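Local coordinates for protein PelD (Pseudomonas aeruginosa, PDB 4EU0) that binds the second messenger cyclic di-GMP as an effector in pellicle formation, this piece holding its GAF and PelD GGDEF domains, at residues E133-F136 / S137-I141; G282-F286 / N287-L291; Q240-L243 / Q244-I248; A160-D163 / A164-S168. One frame throughout, in Å; residues are numbered along the deposited sequence.

Interaction 1: residues E133-F136 / S137-I141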
loop_
_atom_site.group_PDB
_atom_site.type_symbol
_atom_site.label_atom_id
_atom_site.label_comp_id
_atom_site.label_asym_id
_atom_site.label_seq_id
_atom_site.Cartn_x
_atom_site.Cartn_y
_atom_site.Cartn_z
ATOM N N GLU A 133 2.608 4.866 21.515
ATOM C CA GLU A 133 3.120 4.080 20.394
ATOM C C GLU A 133 2.048 3.484 19.483
ATOM O O GLU A 133 2.279 3.342 18.282
ATOM C CB GLU A 133 4.074 2.986 20.885
ATOM C CG GLU A 133 5.407 3.521 21.420
ATOM C CD GLU A 133 6.327 4.090 20.337
ATOM O OE1 GLU A 133 6.095 3.846 19.133
ATOM O OE2 GLU A 133 7.300 4.782 20.698
ATOM N N ARG A 134 0.885 3.151 20.043
ATOM C CA ARG A 134 -0.225 2.614 19.250
ATOM C C ARG A 134 -0.708 3.620 18.190
ATOM O O ARG A 134 -0.884 3.268 17.020
ATOM C CB ARG A 134 -1.388 2.165 20.152
ATOM C CG ARG A 134 -2.593 1.645 19.372
ATOM C CD ARG A 134 -3.803 1.387 20.248
ATOM N NE ARG A 134 -4.989 1.150 19.425
ATOM C CZ ARG A 134 -6.167 0.732 19.884
ATOM N NH1 ARG A 134 -6.342 0.483 21.177
ATOM N NH2 ARG A 134 -7.173 0.557 19.040
ATOM N N THR A 135 -0.908 4.866 18.604
ATOM C CA THR A 135 -1.358 5.922 17.690
ATOM C C THR A 135 -0.237 6.327 16.726
ATOM O O THR A 135 -0.477 6.522 15.527
ATOM C CB THR A 135 -1.890 7.148 18.463
ATOM O OG1 THR A 135 -2.843 6.714 19.443
ATOM C CG2 THR A 135 -2.553 8.156 17.525
ATOM N N PHE A 136 0.986 6.425 17.243
ATOM C CA PHE A 136 2.145 6.735 16.406
ATOM C C PHE A 136 2.260 5.725 15.266
ATOM O O PHE A 136 2.503 6.104 14.117
ATOM C CB PHE A 136 3.446 6.756 17.219
ATOM C CG PHE A 136 3.488 7.805 18.297
ATOM C CD1 PHE A 136 2.641 8.911 18.265
ATOM C CD2 PHE A 136 4.398 7.690 19.342
ATOM C CE1 PHE A 136 2.679 9.870 19.265
ATOM C CE2 PHE A 136 4.456 8.651 20.345
ATOM C CZ PHE A 136 3.596 9.748 20.306
ATOM N N SER A 137 2.068 4.441 15.579
ATOM C CA SER A 137 2.159 3.391 14.566
ATOM C C SER A 137 1.084 3.587 13.508
ATOM O O SER A 137 1.359 3.491 12.322
ATOM C CB SER A 137 2.071 1.994 15.193
ATOM O OG SER A 137 3.189 1.764 16.041
ATOM N N LEU A 138 -0.134 3.906 13.934
ATOM C CA LEU A 138 -1.214 4.115 12.975
ATOM C C LEU A 138 -0.970 5.340 12.072
ATOM O O LEU A 138 -1.245 5.297 10.883
ATOM C CB LEU A 138 -2.552 4.162 13.711
ATOM C CG LEU A 138 -3.664 5.154 13.420
ATOM C CD1 LEU A 138 -4.990 4.545 13.863
ATOM C CD2 LEU A 138 -3.364 6.407 14.219
ATOM N N LEU A 139 -0.448 6.418 12.653
ATOM C CA LEU A 139 -0.076 7.615 11.890
ATOM C C LEU A 139 1.005 7.311 10.847
ATOM O O LEU A 139 0.919 7.743 9.683
ATOM C CB LEU A 139 0.428 8.695 12.850
ATOM C CG LEU A 139 -0.398 9.942 13.199
ATOM C CD1 LEU A 139 -1.878 9.827 12.900
ATOM C CD2 LEU A 139 -0.147 10.356 14.639
ATOM N N ALA A 140 2.011 6.544 11.265
ATOM C CA ALA A 140 3.107 6.157 10.377
ATOM C C ALA A 140 2.611 5.252 9.248
ATOM O O ALA A 140 2.986 5.439 8.087
ATOM C CB ALA A 140 4.229 5.488 11.168
ATOM N N ILE A 141 1.736 4.309 9.583
ATOM C CA ILE A 141 1.154 3.403 8.580
ATOM C C ILE A 141 0.386 4.196 7.537
ATOM O O ILE A 141 0.592 4.026 6.336
ATOM C CB ILE A 141 0.219 2.346 9.208
ATOM C CG1 ILE A 141 1.025 1.406 10.115
ATOM C CG2 ILE A 141 -0.567 1.591 8.086
ATOM C CD1 ILE A 141 0.175 0.575 11.062
HETATM O O HOH W 1 5.135 3.202 16.852
#
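Glu133 and Ser137 meet across the first turn of helix 133-150, in the GAF domain, joined by an i to i+4 backbone bond. Ser137 N donates to Glu133 O over 2.9 Å. Ser137 OG, turned anti to its own carbonyl carbon and beside the backbone N (chi1 -65°), also lies 2.9 Å from Glu133 O. A water joins the two side chains, donating to Glu133 OE1 and lying 2.6 Å from Ser137 OG; the other carboxylate oxygen, Glu133 OE2, makes a salt bridge with Arg89. The ladder continues with Leu138 N to Arg134 O, Leu139 N to Thr135 O and Ala140 N to Phe136 O, the second the straightest, with an N-H...O angle of 166°. Thr135 OG1 turns back to a weak hydrogen bond with Val130 O, and Asn132 OD1 accepts from Thr135 N just before this turn. Phe136 points off the helix to an edge-to-face contact with Phe131 and packs on Leu85. Thr135 and Leu138 run alongside each other in the same direction: the Thr135 methyl CG2 is 3.8 Å from Leu138 CD2, and that same Leu138 CD2 comes within 3.2 Å of Thr135 O.

Interaction 2: residues G282-F286 / N287-L291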
loop_
_atom_site.group_PDB
_atom_site.type_symbol
_atom_site.label_atom_id
_atom_site.label_comp_id
_atom_site.label_asym_id
_atom_site.label_seq_id
_atom_site.Cartn_x
_atom_site.Cartn_y
_atom_site.Cartn_z
ATOM N N GLY A 282 11.558 -14.952 -2.573
ATOM C CA GLY A 282 12.299 -15.364 -3.763
ATOM C C GLY A 282 12.066 -16.819 -4.127
ATOM O O GLY A 282 11.813 -17.138 -5.280
ATOM N N HIS A 283 12.158 -17.704 -3.138
ATOM C CA HIS A 283 11.867 -19.117 -3.359
ATOM C C HIS A 283 10.455 -19.322 -3.889
ATOM O O HIS A 283 10.231 -20.107 -4.810
ATOM C CB HIS A 283 12.083 -19.931 -2.080
ATOM C CG HIS A 283 11.692 -21.367 -2.215
ATOM N ND1 HIS A 283 12.479 -22.294 -2.863
ATOM C CD2 HIS A 283 10.590 -22.034 -1.797
ATOM C CE1 HIS A 283 11.877 -23.469 -2.843
ATOM N NE2 HIS A 283 10.728 -23.339 -2.202
ATOM N N PHE A 284 9.513 -18.590 -3.311
ATOM C CA PHE A 284 8.113 -18.695 -3.695
ATOM C C PHE A 284 7.904 -18.271 -5.150
ATOM O O PHE A 284 7.342 -19.019 -5.946
ATOM C CB PHE A 284 7.249 -17.862 -2.751
ATOM C CG PHE A 284 5.789 -17.831 -3.129
ATOM C CD1 PHE A 284 4.974 -18.934 -2.899
ATOM C CD2 PHE A 284 5.227 -16.697 -3.715
ATOM C CE1 PHE A 284 3.617 -18.899 -3.252
ATOM C CE2 PHE A 284 3.869 -16.654 -4.067
ATOM C CZ PHE A 284 3.063 -17.757 -3.832
ATOM N N LEU A 285 8.370 -17.079 -5.500
ATOM C CA LEU A 285 8.099 -16.548 -6.839
ATOM C C LEU A 285 9.019 -17.095 -7.927
ATOM O O LEU A 285 8.541 -17.405 -9.015
ATOM C CB LEU A 285 8.115 -15.013 -6.844
ATOM C CG LEU A 285 7.017 -14.310 -6.040
ATOM C CD1 LEU A 285 7.277 -12.802 -6.013
ATOM C CD2 LEU A 285 5.616 -14.606 -6.576
ATOM N N PHE A 286 10.321 -17.228 -7.639
ATOM C CA PHE A 286 11.309 -17.574 -8.676
ATOM C C PHE A 286 11.601 -19.063 -8.849
ATOM O O PHE A 286 12.201 -19.475 -9.858
ATOM C CB PHE A 286 12.632 -16.819 -8.466
ATOM C CG PHE A 286 12.505 -15.323 -8.532
ATOM C CD1 PHE A 286 11.436 -14.721 -9.192
ATOM C CD2 PHE A 286 13.469 -14.514 -7.945
ATOM C CE1 PHE A 286 11.322 -13.340 -9.247
ATOM C CE2 PHE A 286 13.370 -13.127 -8.002
ATOM C CZ PHE A 286 12.294 -12.541 -8.659
ATOM N N ASN A 287 11.237 -19.859 -7.849
ATOM C CA ASN A 287 11.390 -21.303 -7.932
ATOM C C ASN A 287 10.023 -21.972 -8.052
ATOM O O ASN A 287 9.732 -22.632 -9.054
ATOM C CB ASN A 287 12.176 -21.841 -6.731
ATOM C CG ASN A 287 12.280 -23.359 -6.725
ATOM O OD1 ASN A 287 11.288 -24.060 -6.531
ATOM N ND2 ASN A 287 13.487 -23.871 -6.920
ATOM N N GLU A 288 9.181 -21.785 -7.040
ATOM C CA GLU A 288 7.887 -22.462 -6.991
ATOM C C GLU A 288 6.948 -22.047 -8.122
ATOM O O GLU A 288 6.333 -22.906 -8.757
ATOM C CB GLU A 288 7.208 -22.259 -5.639
ATOM C CG GLU A 288 7.999 -22.793 -4.453
ATOM C CD GLU A 288 7.229 -22.692 -3.160
ATOM O OE1 GLU A 288 7.587 -21.836 -2.323
ATOM O OE2 GLU A 288 6.253 -23.455 -2.985
ATOM N N CYS A 289 6.847 -20.741 -8.374
ATOM C CA CYS A 289 5.961 -20.224 -9.420
ATOM C C CYS A 289 6.636 -20.160 -10.787
ATOM O O CYS A 289 5.969 -19.933 -11.796
ATOM C CB CYS A 289 5.406 -18.845 -9.049
ATOM S SG CYS A 289 4.393 -18.824 -7.562
ATOM N N GLY A 290 7.956 -20.347 -10.810
ATOM C CA GLY A 290 8.719 -20.396 -12.054
ATOM C C GLY A 290 8.851 -19.051 -12.737
ATOM O O GLY A 290 8.927 -18.978 -13.965
ATOM N N LEU A 291 8.878 -17.988 -11.936
ATOM C CA LEU A 291 8.977 -16.629 -12.454
ATOM C C LEU A 291 10.414 -16.135 -12.339
ATOM O O LEU A 291 11.293 -16.860 -11.858
ATOM C CB LEU A 291 8.009 -15.693 -11.713
ATOM C CG LEU A 291 6.529 -16.107 -11.608
ATOM C CD1 LEU A 291 5.749 -15.160 -10.706
ATOM C CD2 LEU A 291 5.870 -16.192 -12.989
HETATM O O HOH W 2 12.326 -19.198 -12.601
#
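The carbonyl of His283 takes two backbone donors at once, where helix 280-288 widens to a pi-type turn toward its C-terminal end. Glu288 N reaches His283 O nearly head-on, at 3.0 Å and an N-H...O angle of 171°, an i to i+5 bond. Asn287 N is the poorer partner of His283 O, coming from above the carbonyl plane in a more bent bond. The wider spacing persists in Cys289 N to Phe284 O, and Leu291 N then bonds Leu285 O at 3.0 Å, six residues on. Gly290, with positive phi, turns the chain between these last two bonds. Cys289 SG sits over one face of the Phe284 ring, 4.2 Å from its centroid and 15° off the normal, a sulfur-aromatic contact displaced toward the rim. The first torsion of Cys289 sets SG anti to the carbonyl carbon, on the side where the ring lies. The Glu288 carboxylate stands at a right angle to the Phe284 ring, with OE1 near the ring plane at its edge, while Glu288 OE1 also lies 3.1 Å from His283 CD2. Asn287 runs alongside the His283 imidazole, amide and ring planes 22° apart. Beyond the turn, Leu285 CD2 meets Leu291 CD1 at 4.2 Å, and a water donates to both Phe286 O and Leu291 O. Phe284, Leu285 and Cys289 press on Leu187 and Ala189 of strand 185-192. The arrangement is that of a pi-type turn followed by a positive-phi glycine, packed on the antiparallel sheet of the PelD GGDEF domain.

Interaction 3: residues Q240-L243 / Q244-I248. With C2E (9,9'-[(2R,3R,3aS,5S,7aR,9R,10R,10aS,12S,14aR)-3,5,10,12-tetrahydroxy-5,12-dioxidooctahydro-2H,7H-difuro[3,2-d:3',2'-j][1,3,7,9,2,8]tetraoxadiphosphacyclododecine-2,9-diyl]bis(2-amino-1,9-dihydro-6H-purin-6-one)), chain B.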
loop_
_atom_site.group_PDB
_atom_site.type_symbol
_atom_site.label_atom_id
_atom_site.label_comp_id
_atom_site.label_asym_id
_atom_site.label_seq_id
_atom_site.Cartn_x
_atom_site.Cartn_y
_atom_site.Cartn_z
ATOM N N GLN A 240 -8.429 -16.269 3.630
ATOM C CA GLN A 240 -9.176 -17.502 3.447
ATOM C C GLN A 240 -10.587 -17.185 2.957
ATOM O O GLN A 240 -11.109 -17.879 2.079
ATOM C CB GLN A 240 -9.158 -18.346 4.724
ATOM C CG GLN A 240 -7.717 -18.659 5.182
ATOM C CD GLN A 240 -6.914 -19.448 4.147
ATOM O OE1 GLN A 240 -5.807 -19.053 3.759
ATOM N NE2 GLN A 240 -7.476 -20.555 3.686
ATOM N N GLY A 241 -11.158 -16.093 3.465
ATOM C CA GLY A 241 -12.441 -15.571 2.977
ATOM C C GLY A 241 -12.442 -15.248 1.489
ATOM O O GLY A 241 -13.439 -15.475 0.790
ATOM N N TYR A 242 -11.332 -14.699 1.009
ATOM C CA TYR A 242 -11.154 -14.420 -0.414
ATOM C C TYR A 242 -11.295 -15.693 -1.239
ATOM O O TYR A 242 -12.012 -15.704 -2.239
ATOM C CB TYR A 242 -9.790 -13.768 -0.640
ATOM C CG TYR A 242 -9.311 -13.701 -2.068
ATOM C CD1 TYR A 242 -9.944 -12.891 -3.004
ATOM C CD2 TYR A 242 -8.191 -14.421 -2.461
ATOM C CE1 TYR A 242 -9.476 -12.821 -4.322
ATOM C CE2 TYR A 242 -7.708 -14.361 -3.733
ATOM C CZ TYR A 242 -8.341 -13.551 -4.668
ATOM O OH TYR A 242 -7.865 -13.484 -5.956
ATOM N N LEU A 243 -10.636 -16.766 -0.816
ATOM C CA LEU A 243 -10.712 -18.011 -1.586
ATOM C C LEU A 243 -12.122 -18.593 -1.561
ATOM O O LEU A 243 -12.580 -19.129 -2.572
ATOM C CB LEU A 243 -9.688 -19.048 -1.109
ATOM C CG LEU A 243 -9.316 -20.113 -2.163
ATOM C CD1 LEU A 243 -9.363 -19.635 -3.632
ATOM C CD2 LEU A 243 -7.953 -20.642 -1.846
ATOM N N GLN A 244 -12.801 -18.486 -0.416
ATOM C CA GLN A 244 -14.171 -18.976 -0.287
ATOM C C GLN A 244 -15.066 -18.218 -1.275
ATOM O O GLN A 244 -15.936 -18.817 -1.914
ATOM C CB GLN A 244 -14.688 -18.857 1.159
ATOM C CG GLN A 244 -16.032 -19.563 1.405
ATOM C CD GLN A 244 -16.535 -19.448 2.838
ATOM O OE1 GLN A 244 -16.405 -18.405 3.477
ATOM N NE2 GLN A 244 -17.141 -20.521 3.337
ATOM N N ARG A 245 -14.825 -16.914 -1.417
ATOM C CA ARG A 245 -15.611 -16.098 -2.355
ATOM C C ARG A 245 -15.297 -16.485 -3.797
ATOM O O ARG A 245 -16.197 -16.542 -4.646
ATOM C CB ARG A 245 -15.377 -14.603 -2.131
ATOM C CG ARG A 245 -16.225 -13.710 -3.046
ATOM C CD ARG A 245 -16.028 -12.220 -2.783
ATOM N NE ARG A 245 -14.741 -11.691 -3.251
ATOM C CZ ARG A 245 -14.480 -11.288 -4.497
ATOM N NH1 ARG A 245 -15.398 -11.392 -5.457
ATOM N NH2 ARG A 245 -13.283 -10.783 -4.791
ATOM N N LEU A 246 -14.016 -16.741 -4.069
ATOM C CA LEU A 246 -13.588 -17.202 -5.385
ATOM C C LEU A 246 -14.222 -18.524 -5.774
ATOM O O LEU A 246 -14.644 -18.699 -6.911
ATOM C CB LEU A 246 -12.070 -17.361 -5.437
ATOM C CG LEU A 246 -11.245 -16.455 -6.332
ATOM C CD1 LEU A 246 -11.755 -15.009 -6.401
ATOM C CD2 LEU A 246 -9.772 -16.525 -5.951
ATOM N N ARG A 247 -14.275 -19.468 -4.839
ATOM C CA ARG A 247 -14.882 -20.758 -5.146
ATOM C C ARG A 247 -16.355 -20.626 -5.541
ATOM O O ARG A 247 -16.817 -21.340 -6.423
ATOM C CB ARG A 247 -14.667 -21.757 -4.001
ATOM C CG ARG A 247 -13.182 -22.038 -3.787
ATOM C CD ARG A 247 -12.947 -23.357 -3.096
ATOM N NE ARG A 247 -11.527 -23.625 -2.860
ATOM C CZ ARG A 247 -10.754 -24.362 -3.652
ATOM N NH1 ARG A 247 -11.252 -24.914 -4.752
ATOM N NH2 ARG A 247 -9.477 -24.559 -3.330
ATOM N N ILE A 248 -17.064 -19.683 -4.920
ATOM C CA ILE A 248 -18.482 -19.451 -5.218
ATOM C C ILE A 248 -18.609 -18.895 -6.635
ATOM O O ILE A 248 -19.470 -19.330 -7.404
ATOM C CB ILE A 248 -19.144 -18.507 -4.184
ATOM C CG1 ILE A 248 -19.277 -19.215 -2.826
ATOM C CG2 ILE A 248 -20.532 -18.026 -4.674
ATOM C CD1 ILE A 248 -19.599 -18.282 -1.670
HETATM P P1 C2E B . -17.534 -11.511 1.419
HETATM O O2P C2E B . -18.149 -12.864 1.702
HETATM O O1P C2E B . -17.454 -11.024 -0.004
HETATM O "O5'" C2E B . -16.069 -11.454 2.052
HETATM C "C5'" C2E B . -15.795 -11.901 3.378
HETATM C "C4'" C2E B . -14.386 -11.503 3.806
HETATM O "O4'" C2E B . -13.411 -12.254 3.066
HETATM C "C3'" C2E B . -14.029 -10.037 3.586
HETATM O "O3'" C2E B . -14.369 -9.168 4.673
HETATM C "C2'" C2E B . -12.532 -10.098 3.422
HETATM O "O2'" C2E B . -11.934 -10.227 4.716
HETATM C "C1'" C2E B . -12.331 -11.404 2.685
HETATM N N9 C2E B . -12.359 -11.184 1.210
HETATM C C8 C2E B . -13.316 -11.597 0.360
HETATM N N7 C2E B . -13.023 -11.238 -0.917
HETATM C C5 C2E B . -11.844 -10.592 -0.871
HETATM C C6 C2E B . -10.960 -9.939 -1.847
HETATM O O6 C2E B . -11.295 -9.931 -3.156
HETATM N N1 C2E B . -9.818 -9.365 -1.405
HETATM C C2 C2E B . -9.464 -9.345 -0.090
HETATM N N2 C2E B . -8.308 -8.735 0.250
HETATM N N3 C2E B . -10.239 -9.928 0.867
HETATM C C4 C2E B . -11.409 -10.547 0.536
HETATM P P11 C2E B . -14.657 -7.609 4.386
HETATM O O21 C2E B . -14.858 -6.894 5.713
HETATM O O11 C2E B . -13.671 -7.028 3.394
HETATM O O5A C2E B . -16.097 -7.669 3.683
HETATM C C5A C2E B . -17.208 -8.259 4.356
HETATM C C4A C2E B . -18.387 -8.288 3.404
HETATM O O4A C2E B . -18.666 -6.976 2.914
HETATM C C3A C2E B . -18.087 -9.089 2.154
HETATM O O3A C2E B . -18.353 -10.465 2.320
HETATM C C2A C2E B . -18.984 -8.476 1.110
HETATM O O2A C2E B . -20.321 -8.978 1.243
HETATM C C1A C2E B . -18.946 -7.018 1.512
HETATM N N91 C2E B . -17.889 -6.309 0.739
HETATM C C81 C2E B . -16.693 -5.888 1.192
HETATM N N71 C2E B . -15.986 -5.264 0.215
HETATM C C51 C2E B . -16.744 -5.284 -0.899
HETATM C C61 C2E B . -16.620 -4.801 -2.296
HETATM O O61 C2E B . -15.506 -4.151 -2.723
HETATM N N11 C2E B . -17.648 -5.028 -3.144
HETATM C C21 C2E B . -18.776 -5.676 -2.754
HETATM N N21 C2E B . -19.768 -5.867 -3.658
HETATM N N31 C2E B . -18.954 -6.137 -1.488
HETATM C C41 C2E B . -17.993 -5.972 -0.544
HETATM O O HOH W 3 -16.016 -15.494 1.881
#
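Gln240 O receives Gln244 N at 3.1 Å within helix 236-253, the helix that presents one side of the cyclic di-GMP pocket; the Gln240 side chain is held by Gln269. Gly241 comes next, its CA 3.5 Å from O4' of the ligand, so the backbone itself meets the ribose. Gly241 O accepts from Arg245 N, and a water lies near it. Tyr242 has CG anti to the backbone N (chi1 167°), which carries the ring between ligand and protein core: Tyr242 CD1 is 3.3 Å from guanine O6, and farther along the ring Tyr242 CZ meets Leu246 CD2 at 3.5 Å. The two side chains slant across each other, and the ring continues to Tyr188, Val229 and Leu231 of the sheet. Leu243 closes the segment with its CD1 3.9 Å from Leu246 CD2, while Arg247 N bonds Leu243 O and the Arg247 guanidinium goes on to a salt bridge with Glu261. Arg245, one turn after Gly241, runs extended and then bends at chi3 (73°), which brings its guanidinium to the Hoogsteen edge of one guanine. Arg245 NE donates to guanine N7 at 2.9 Å and 161°, and Arg245 NH2 to guanine O6 of cyclic di-GMP at 2.7 Å, with O6 at the guanidinium edge near its plane; Arg245 NH2 also bonds Ser208 O. Arg210, Asp213 and Thr234 also bond the ligand. With Arg210 and Asp213 spaced as RxxD, the site resembles the inhibitory (I-) site of GGDEF domains.

Interaction 4: residues A160-D163 / A164-S168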
loop_
_atom_site.group_PDB
_atom_site.type_symbol
_atom_site.label_atom_id
_atom_site.label_comp_id
_atom_site.label_asym_id
_atom_site.label_seq_id
_atom_site.Cartn_x
_atom_site.Cartn_y
_atom_site.Cartn_z
ATOM N N ALA A 160 7.752 -0.005 -17.607
ATOM C CA ALA A 160 6.862 -1.094 -17.205
ATOM C C ALA A 160 5.392 -0.689 -17.338
ATOM O O ALA A 160 5.040 0.465 -17.094
ATOM C CB ALA A 160 7.165 -1.536 -15.774
ATOM N N ASP A 161 4.545 -1.639 -17.735
ATOM C CA ASP A 161 3.094 -1.427 -17.756
ATOM C C ASP A 161 2.608 -0.883 -16.410
ATOM O O ASP A 161 3.194 -1.181 -15.366
ATOM C CB ASP A 161 2.368 -2.738 -18.071
ATOM C CG ASP A 161 0.880 -2.540 -18.340
ATOM O OD1 ASP A 161 0.528 -2.061 -19.441
ATOM O OD2 ASP A 161 0.060 -2.873 -17.457
ATOM N N ILE A 162 1.545 -0.083 -16.438
ATOM C CA ILE A 162 0.951 0.448 -15.204
ATOM C C ILE A 162 0.643 -0.658 -14.178
ATOM O O ILE A 162 0.961 -0.516 -13.003
ATOM C CB ILE A 162 -0.297 1.347 -15.476
ATOM C CG1 ILE A 162 -0.926 1.829 -14.155
ATOM C CG2 ILE A 162 -1.319 0.633 -16.379
ATOM C CD1 ILE A 162 -1.849 3.046 -14.301
ATOM N N ASP A 163 0.065 -1.768 -14.630
ATOM C CA ASP A 163 -0.271 -2.853 -13.704
ATOM C C ASP A 163 0.976 -3.433 -13.036
ATOM O O ASP A 163 0.945 -3.753 -11.849
ATOM C CB ASP A 163 -1.096 -3.951 -14.392
ATOM C CG ASP A 163 -2.410 -3.434 -14.946
ATOM O OD1 ASP A 163 -3.049 -2.578 -14.292
ATOM O OD2 ASP A 163 -2.799 -3.869 -16.056
ATOM N N ALA A 164 2.074 -3.532 -13.787
ATOM C CA ALA A 164 3.338 -4.011 -13.228
ATOM C C ALA A 164 3.932 -3.015 -12.219
ATOM O O ALA A 164 4.414 -3.414 -11.169
ATOM C CB ALA A 164 4.344 -4.343 -14.334
ATOM N N GLN A 165 3.879 -1.725 -12.533
ATOM C CA GLN A 165 4.370 -0.710 -11.602
ATOM C C GLN A 165 3.568 -0.699 -10.305
ATOM O O GLN A 165 4.132 -0.634 -9.208
ATOM C CB GLN A 165 4.328 0.677 -12.240
ATOM C CG GLN A 165 5.123 0.817 -13.500
ATOM C CD GLN A 165 5.174 2.255 -13.930
ATOM O OE1 GLN A 165 5.354 3.145 -13.096
ATOM N NE2 GLN A 165 5.001 2.502 -15.222
ATOM N N ARG A 166 2.244 -0.766 -10.435
ATOM C CA ARG A 166 1.358 -0.744 -9.283
ATOM C C ARG A 166 1.601 -1.971 -8.401
ATOM O O ARG A 166 1.684 -1.853 -7.180
ATOM C CB ARG A 166 -0.101 -0.715 -9.728
ATOM C CG ARG A 166 -1.087 -0.469 -8.585
ATOM C CD ARG A 166 -2.524 -0.680 -9.027
ATOM N NE ARG A 166 -3.025 0.393 -9.886
ATOM C CZ ARG A 166 -3.240 0.275 -11.195
ATOM N NH1 ARG A 166 -2.987 -0.867 -11.823
ATOM N NH2 ARG A 166 -3.711 1.307 -11.878
ATOM N N PHE A 167 1.707 -3.133 -9.038
ATOM C CA PHE A 167 1.898 -4.377 -8.309
ATOM C C PHE A 167 3.191 -4.280 -7.502
ATOM O O PHE A 167 3.193 -4.589 -6.319
ATOM C CB PHE A 167 1.940 -5.581 -9.250
ATOM C CG PHE A 167 1.978 -6.890 -8.526
ATOM C CD1 PHE A 167 0.795 -7.513 -8.148
ATOM C CD2 PHE A 167 3.197 -7.480 -8.199
ATOM C CE1 PHE A 167 0.829 -8.722 -7.453
ATOM C CE2 PHE A 167 3.235 -8.681 -7.500
ATOM C CZ PHE A 167 2.048 -9.298 -7.143
ATOM N N SER A 168 4.267 -3.856 -8.161
ATOM C CA SER A 168 5.576 -3.686 -7.535
ATOM C C SER A 168 5.520 -2.752 -6.324
ATOM O O SER A 168 6.009 -3.082 -5.237
ATOM C CB SER A 168 6.579 -3.157 -8.569
ATOM O OG SER A 168 7.881 -3.129 -8.027
HETATM O O HOH W 4 -4.654 -0.423 -14.766
#
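Gln165 reaches back over the start of helix 162-181, in the PelD GGDEF domain, to the loop residue Ala160. Its CG stands anti to the carbonyl carbon (chi1 -58°) and the chain runs extended beyond it, carrying Gln165 NE2 to within 2.8 Å of Ala160 O. The bond is nearly straight, with the oxygen close to the Gln165 amide plane; Gln165 NE2 also donates to Arg155 O. On the way, Gln165 CG lies 3.9 Å from Ala160 CB. Asp161 is the N-cap: Asp161 OD2 takes Asp163 N from above the carboxylate plane at 3.0 Å, while Asp161 O accepts Gln165 N as the first backbone rung. Arg166 runs out extended and then bends at chi3 (-73°), which turns the guanidinium back along the helix to Ile162 and Asp163. Arg166 NH2 touches Ile162 CD1 at 3.5 Å, running alongside it. Arg166 NH1 forms a salt bridge with Asp163 OD1 at 3.0 Å, using the anti lone pair of that oxygen; the bond is bent, at 135°, and the two flat groups are well out of parallel. A water donates to Asp163 OD1 at 2.7 Å. Phe167 leads away onto strands 214-219 and 225-231. With two aspartates at its N-terminal end, the helix start carries negative charge that would probably interact favourably with the helix dipole, and the bent single-bond salt bridge shares its carboxylate oxygen with solvent.

Overall arrangement
From the N terminus, interaction 1 comes first, on helix 133-150 of the GAF domain. Interaction 4 follows at the start of helix 162-181, the next helix in the chain, on the opposite side of the chain's centre, their centres about 28 Å apart. Interaction 3, on helix 236-253, and interaction 2, at the end of helix 280-288, come later. All four are local and in series: none encloses a long loop, and none nests or crosses. Interactions 2, 3 and 4 meet the four-stranded antiparallel sheet of the PelD GGDEF domain, where interactions 2 and 4 approach to about 6 Å between nearest atoms. Interaction 3 alone touches the bound cyclic di-GMP.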